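Polyketide cyclase / dehydrase and lipid transport (Nitrosospira multiformis, PDB 3P51) is of unknown function but, as a member of the Bet v 1-like superfamily, probably binds a hydrophobic ligand or lipid in an internal cavity. Local coordinates at residues R51-I63 / I72-S84. Numbering follows the deposited sequence.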
loop_
_atom_site.group_PDB
_atom_site.type_symbol
_atom_site.label_atom_id
_atom_site.label_comp_id
_atom_site.label_asym_id
_atom_site.label_seq_id
_atom_site.Cartn_x
_atom_site.Cartn_y
_atom_site.Cartn_z
ATOM N N ARG A 51 18.940 13.683 7.715
ATOM C CA ARG A 51 19.939 13.069 6.861
ATOM C C ARG A 51 21.053 12.446 7.685
ATOM O O ARG A 51 21.220 12.742 8.861
ATOM C CB ARG A 51 20.521 14.094 5.887
ATOM C CG ARG A 51 19.462 14.963 5.222
ATOM C CD ARG A 51 20.098 15.960 4.269
ATOM N NE ARG A 51 20.390 15.328 2.988
ATOM C CZ ARG A 51 21.020 15.920 1.982
ATOM N NH1 ARG A 51 21.444 17.174 2.108
ATOM N NH2 ARG A 51 21.219 15.254 0.850
ATOM N N ARG A 52 21.818 11.570 7.059
ATOM C CA ARG A 52 22.926 10.949 7.751
ATOM C C ARG A 52 24.012 10.644 6.759
ATOM O O ARG A 52 23.737 10.438 5.578
ATOM C CB ARG A 52 22.479 9.663 8.452
ATOM C CG ARG A 52 21.898 8.611 7.524
ATOM C CD ARG A 52 21.297 7.425 8.295
ATOM N NE ARG A 52 20.905 6.346 7.385
ATOM C CZ ARG A 52 20.213 5.270 7.744
ATOM N NH1 ARG A 52 19.821 5.117 9.000
ATOM N NH2 ARG A 52 19.908 4.348 6.840
ATOM N N LEU A 53 25.244 10.617 7.253
ATOM C CA LEU A 53 26.385 10.153 6.488
ATOM C C LEU A 53 26.973 8.909 7.164
ATOM O O LEU A 53 27.346 8.956 8.333
ATOM C CB LEU A 53 27.442 11.261 6.416
ATOM C CG LEU A 53 28.650 10.925 5.543
ATOM C CD1 LEU A 53 28.255 11.027 4.071
ATOM C CD2 LEU A 53 29.801 11.865 5.851
ATOM N N LEU A 54 27.046 7.798 6.433
ATOM C CA LEU A 54 27.591 6.555 6.970
ATOM C C LEU A 54 28.951 6.225 6.351
ATOM O O LEU A 54 29.135 6.334 5.139
ATOM C CB LEU A 54 26.642 5.394 6.693
ATOM C CG LEU A 54 25.145 5.683 6.840
ATOM C CD1 LEU A 54 24.335 4.536 6.253
ATOM C CD2 LEU A 54 24.779 5.919 8.294
ATOM N N ASN A 55 29.888 5.789 7.188
ATOM C CA ASN A 55 31.219 5.404 6.727
ATOM C C ASN A 55 31.874 6.512 5.918
ATOM O O ASN A 55 32.781 6.256 5.124
ATOM C CB ASN A 55 31.173 4.120 5.887
ATOM C CG ASN A 55 30.721 2.905 6.687
ATOM O OD1 ASN A 55 30.632 2.955 7.911
ATOM N ND2 ASN A 55 30.462 1.799 5.995
ATOM N N GLY A 56 31.408 7.740 6.111
ATOM C CA GLY A 56 31.963 8.886 5.405
ATOM C C GLY A 56 31.658 8.905 3.916
ATOM O O GLY A 56 32.294 9.647 3.170
ATOM N N GLU A 57 30.695 8.103 3.461
ATOM C CA GLU A 57 30.481 8.022 2.016
ATOM C C GLU A 57 29.043 7.787 1.554
ATOM O O GLU A 57 28.706 8.110 0.418
ATOM C CB GLU A 57 31.427 6.989 1.392
ATOM C CG GLU A 57 31.251 5.588 1.936
ATOM C CD GLU A 57 32.302 4.623 1.397
ATOM O OE1 GLU A 57 33.311 5.097 0.843
ATOM O OE2 GLU A 57 32.120 3.393 1.529
ATOM N N PHE A 58 28.203 7.214 2.414
ATOM C CA PHE A 58 26.785 7.093 2.102
ATOM C C PHE A 58 26.037 8.268 2.698
ATOM O O PHE A 58 25.952 8.387 3.919
ATOM C CB PHE A 58 26.191 5.823 2.708
ATOM C CG PHE A 58 26.657 4.552 2.067
ATOM C CD1 PHE A 58 26.038 4.071 0.924
ATOM C CD2 PHE A 58 27.690 3.818 2.629
ATOM C CE1 PHE A 58 26.449 2.890 0.347
ATOM C CE2 PHE A 58 28.109 2.633 2.054
ATOM C CZ PHE A 58 27.486 2.167 0.916
ATOM N N LEU A 59 25.482 9.126 1.850
ATOM C CA LEU A 59 24.599 10.188 2.331
ATOM C C LEU A 59 23.123 9.812 2.126
ATOM O O LEU A 59 22.658 9.756 0.986
ATOM C CB LEU A 59 24.913 11.503 1.609
ATOM C CG LEU A 59 24.089 12.733 2.019
ATOM C CD1 LEU A 59 24.326 13.099 3.484
ATOM C CD2 LEU A 59 24.393 13.917 1.093
ATOM N N ASP A 60 22.398 9.563 3.221
ATOM C CA ASP A 60 20.964 9.197 3.184
ATOM C C ASP A 60 20.061 10.335 3.672
ATOM O O ASP A 60 20.416 11.047 4.615
ATOM C CB ASP A 60 20.682 8.009 4.118
ATOM C CG ASP A 60 21.297 6.692 3.645
ATOM O OD1 ASP A 60 21.626 6.550 2.446
ATOM O OD2 ASP A 60 21.426 5.774 4.488
ATOM N N THR A 61 18.880 10.470 3.066
ATOM C CA THR A 61 17.817 11.332 3.595
ATOM C C THR A 61 16.571 10.511 3.945
ATOM O O THR A 61 16.150 9.662 3.160
ATOM C CB THR A 61 17.412 12.405 2.576
ATOM O OG1 THR A 61 18.557 13.195 2.244
ATOM C CG2 THR A 61 16.355 13.316 3.156
ATOM N N LEU A 62 15.989 10.756 5.124
ATOM C CA LEU A 62 14.751 10.087 5.525
ATOM C C LEU A 62 13.591 10.688 4.734
ATOM O O LEU A 62 13.321 11.899 4.825
ATOM C CB LEU A 62 14.510 10.271 7.031
ATOM C CG LEU A 62 13.348 9.538 7.708
ATOM C CD1 LEU A 62 13.484 8.021 7.548
ATOM C CD2 LEU A 62 13.280 9.912 9.189
ATOM N N ILE A 63 12.910 9.862 3.944
ATOM C CA ILE A 63 11.840 10.365 3.081
ATOM C C ILE A 63 10.454 9.899 3.534
ATOM O O ILE A 63 9.432 10.425 3.085
ATOM C CB ILE A 63 12.073 9.967 1.613
ATOM C CG1 ILE A 63 11.958 8.446 1.448
ATOM C CG2 ILE A 63 13.462 10.468 1.125
ATOM C CD1 ILE A 63 12.248 7.956 0.024
ATOM N N ILE A 72 10.865 2.460 7.784
ATOM C CA ILE A 72 11.749 3.588 7.545
ATOM C C ILE A 72 12.090 3.596 6.052
ATOM O O ILE A 72 12.531 2.583 5.525
ATOM C CB ILE A 72 13.062 3.417 8.325
ATOM C CG1 ILE A 72 12.813 3.437 9.831
ATOM C CG2 ILE A 72 14.072 4.486 7.920
ATOM C CD1 ILE A 72 14.083 3.250 10.647
HETATM N N MSE A 73 11.885 4.719 5.366
HETATM C CA MSE A 73 12.252 4.795 3.954
HETATM C C MSE A 73 13.187 5.959 3.734
HETATM O O MSE A 73 13.004 7.020 4.312
HETATM C CB MSE A 73 11.036 4.982 3.054
HETATM C CG MSE A 73 10.015 3.863 3.104
HETATM SE SE MSE A 73 8.544 4.203 1.836
HETATM C CE MSE A 73 9.628 4.921 0.397
ATOM N N TYR A 74 14.169 5.777 2.866
ATOM C CA TYR A 74 15.156 6.822 2.663
ATOM C C TYR A 74 15.673 6.815 1.240
ATOM O O TYR A 74 15.650 5.782 0.559
ATOM C CB TYR A 74 16.329 6.611 3.623
ATOM C CG TYR A 74 16.959 5.243 3.481
ATOM C CD1 TYR A 74 18.021 5.028 2.608
ATOM C CD2 TYR A 74 16.477 4.159 4.208
ATOM C CE1 TYR A 74 18.592 3.765 2.464
ATOM C CE2 TYR A 74 17.041 2.903 4.075
ATOM C CZ TYR A 74 18.091 2.711 3.205
ATOM O OH TYR A 74 18.642 1.459 3.074
ATOM N N SER A 75 16.158 7.971 0.796
ATOM C CA SER A 75 16.891 8.058 -0.456
ATOM C C SER A 75 18.374 7.967 -0.144
ATOM O O SER A 75 18.834 8.497 0.867
ATOM C CB SER A 75 16.596 9.381 -1.167
ATOM O OG SER A 75 16.936 10.501 -0.359
HETATM N N MSE A 76 19.121 7.279 -1.000
HETATM C CA MSE A 76 20.572 7.355 -0.942
HETATM C C MSE A 76 21.039 8.434 -1.918
HETATM O O MSE A 76 21.010 8.239 -3.132
HETATM C CB MSE A 76 21.209 6.018 -1.305
HETATM C CG MSE A 76 22.697 5.996 -1.050
HETATM SE SE MSE A 76 23.606 4.704 -2.200
HETATM C CE MSE A 76 22.802 3.091 -1.424
ATOM N N ASP A 77 21.469 9.571 -1.382
ATOM C CA ASP A 77 21.831 10.726 -2.200
ATOM C C ASP A 77 23.274 10.658 -2.726
ATOM O O ASP A 77 23.587 11.186 -3.796
ATOM C CB ASP A 77 21.616 12.013 -1.398
ATOM C CG ASP A 77 20.253 12.050 -0.689
ATOM O OD1 ASP A 77 19.258 11.547 -1.255
ATOM O OD2 ASP A 77 20.184 12.590 0.436
ATOM N N GLU A 78 24.160 10.036 -1.958
ATOM C CA GLU A 78 25.517 9.795 -2.425
ATOM C C GLU A 78 25.967 8.441 -1.909
ATOM O O GLU A 78 25.497 7.980 -0.874
ATOM C CB GLU A 78 26.496 10.870 -1.931
ATOM C CG GLU A 78 26.066 12.311 -2.153
ATOM C CD GLU A 78 26.428 12.861 -3.518
ATOM O OE1 GLU A 78 26.948 12.104 -4.386
ATOM O OE2 GLU A 78 26.185 14.072 -3.718
ATOM N N GLY A 79 26.890 7.811 -2.628
ATOM C CA GLY A 79 27.443 6.547 -2.186
ATOM C C GLY A 79 28.675 6.202 -2.990
ATOM O O GLY A 79 28.924 6.809 -4.023
ATOM N N PRO A 80 29.442 5.208 -2.524
ATOM C CA PRO A 80 30.628 4.762 -3.258
ATOM C C PRO A 80 30.198 3.993 -4.505
ATOM O O PRO A 80 29.087 3.465 -4.532
ATOM C CB PRO A 80 31.314 3.820 -2.264
ATOM C CG PRO A 80 30.169 3.254 -1.452
ATOM C CD PRO A 80 29.157 4.367 -1.345
ATOM N N SER A 81 31.053 3.951 -5.521
ATOM C CA SER A 81 30.811 3.104 -6.684
ATOM C C SER A 81 30.610 1.679 -6.155
ATOM O O SER A 81 31.299 1.268 -5.220
ATOM C CB SER A 81 31.988 3.201 -7.669
ATOM O OG SER A 81 31.653 2.670 -8.953
ATOM N N PRO A 82 29.656 0.925 -6.731
ATOM C CA PRO A 82 28.864 1.241 -7.922
ATOM C C PRO A 82 27.506 1.901 -7.632
ATOM O O PRO A 82 26.627 1.865 -8.499
ATOM C CB PRO A 82 28.621 -0.144 -8.510
ATOM C CG PRO A 82 28.394 -0.985 -7.280
ATOM C CD PRO A 82 29.332 -0.423 -6.222
ATOM N N VAL A 83 27.322 2.485 -6.449
ATOM C CA VAL A 83 26.092 3.229 -6.171
ATOM C C VAL A 83 26.313 4.737 -6.007
ATOM O O VAL A 83 25.599 5.389 -5.249
ATOM C CB VAL A 83 25.337 2.685 -4.934
ATOM C CG1 VAL A 83 24.701 1.323 -5.237
ATOM C CG2 VAL A 83 26.271 2.603 -3.740
ATOM N N SER A 84 27.290 5.293 -6.721
ATOM C CA SER A 84 27.521 6.730 -6.692
ATOM C C SER A 84 26.435 7.440 -7.496
ATOM O O SER A 84 25.754 6.818 -8.317
ATOM C CB SER A 84 28.895 7.070 -7.278
ATOM O OG SER A 84 28.868 7.006 -8.696
#
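Leu-59 with Glu-78 and Thr-61 with Ser-75 form the hydrogen-bonded pairs of an antiparallel beta hairpin, strands 58-66 and 71-78, in the middle of the protein's curved sheet; Ile-63 N to Met-73 O continues the pairing. Backbone bonds such as Thr-61 N to Ser-75 O (3.0 Å) set the register, which slips by one at a classic beta bulge: Asp-77 and Glu-78 both face Leu-59, whose carbonyl takes a bond from Asp-77 N and a weak one from Glu-78 N. On the face carrying Thr-61 and Ser-75, Asp-77 gathers three side chains. Thr-61 holds OG1 anti to its carbonyl carbon (chi1 -59°), turning the hydroxyl onto the syn lone pair of Asp-77 OD2 (2.5 Å). From above the carboxylate plane Arg-51 NH2 adds a salt bridge whose hydrogen bond is nearly straight (N-H...O 174°), with OD2 in the guanidinium plane. Ser-75 OG bonds to OD1, so both carboxylate oxygens accept bonds, which fixes the group's rotation. Such an antiparallel sheet wrapped against a C-terminal helix is the helix-grip fold of Bet v 1 relatives, and the hairpin's opposite face looks toward helix 120-139. There Pro-80 CD lies over one face of the Phe-58 ring, a CH-pi contact 3.7 Å from the centroid, while the selenium SE of Met-76, present as selenomethionine, meets the ring edge; Tyr-124 touches both Phe-58 and Pro-80. Farther along, Asp-60 lies beside the Tyr-74 ring. Arg-52 NE takes the anti lone pair of Asp-60 OD2 (3.0 Å); NH2 shares that oxygen and lies over the Tyr-74 face, at most a weak, long cation-pi attraction. Arg-52 NH1 bonds to Phe-24 O, Tyr-74 OH to Tyr-129 and Trp-110.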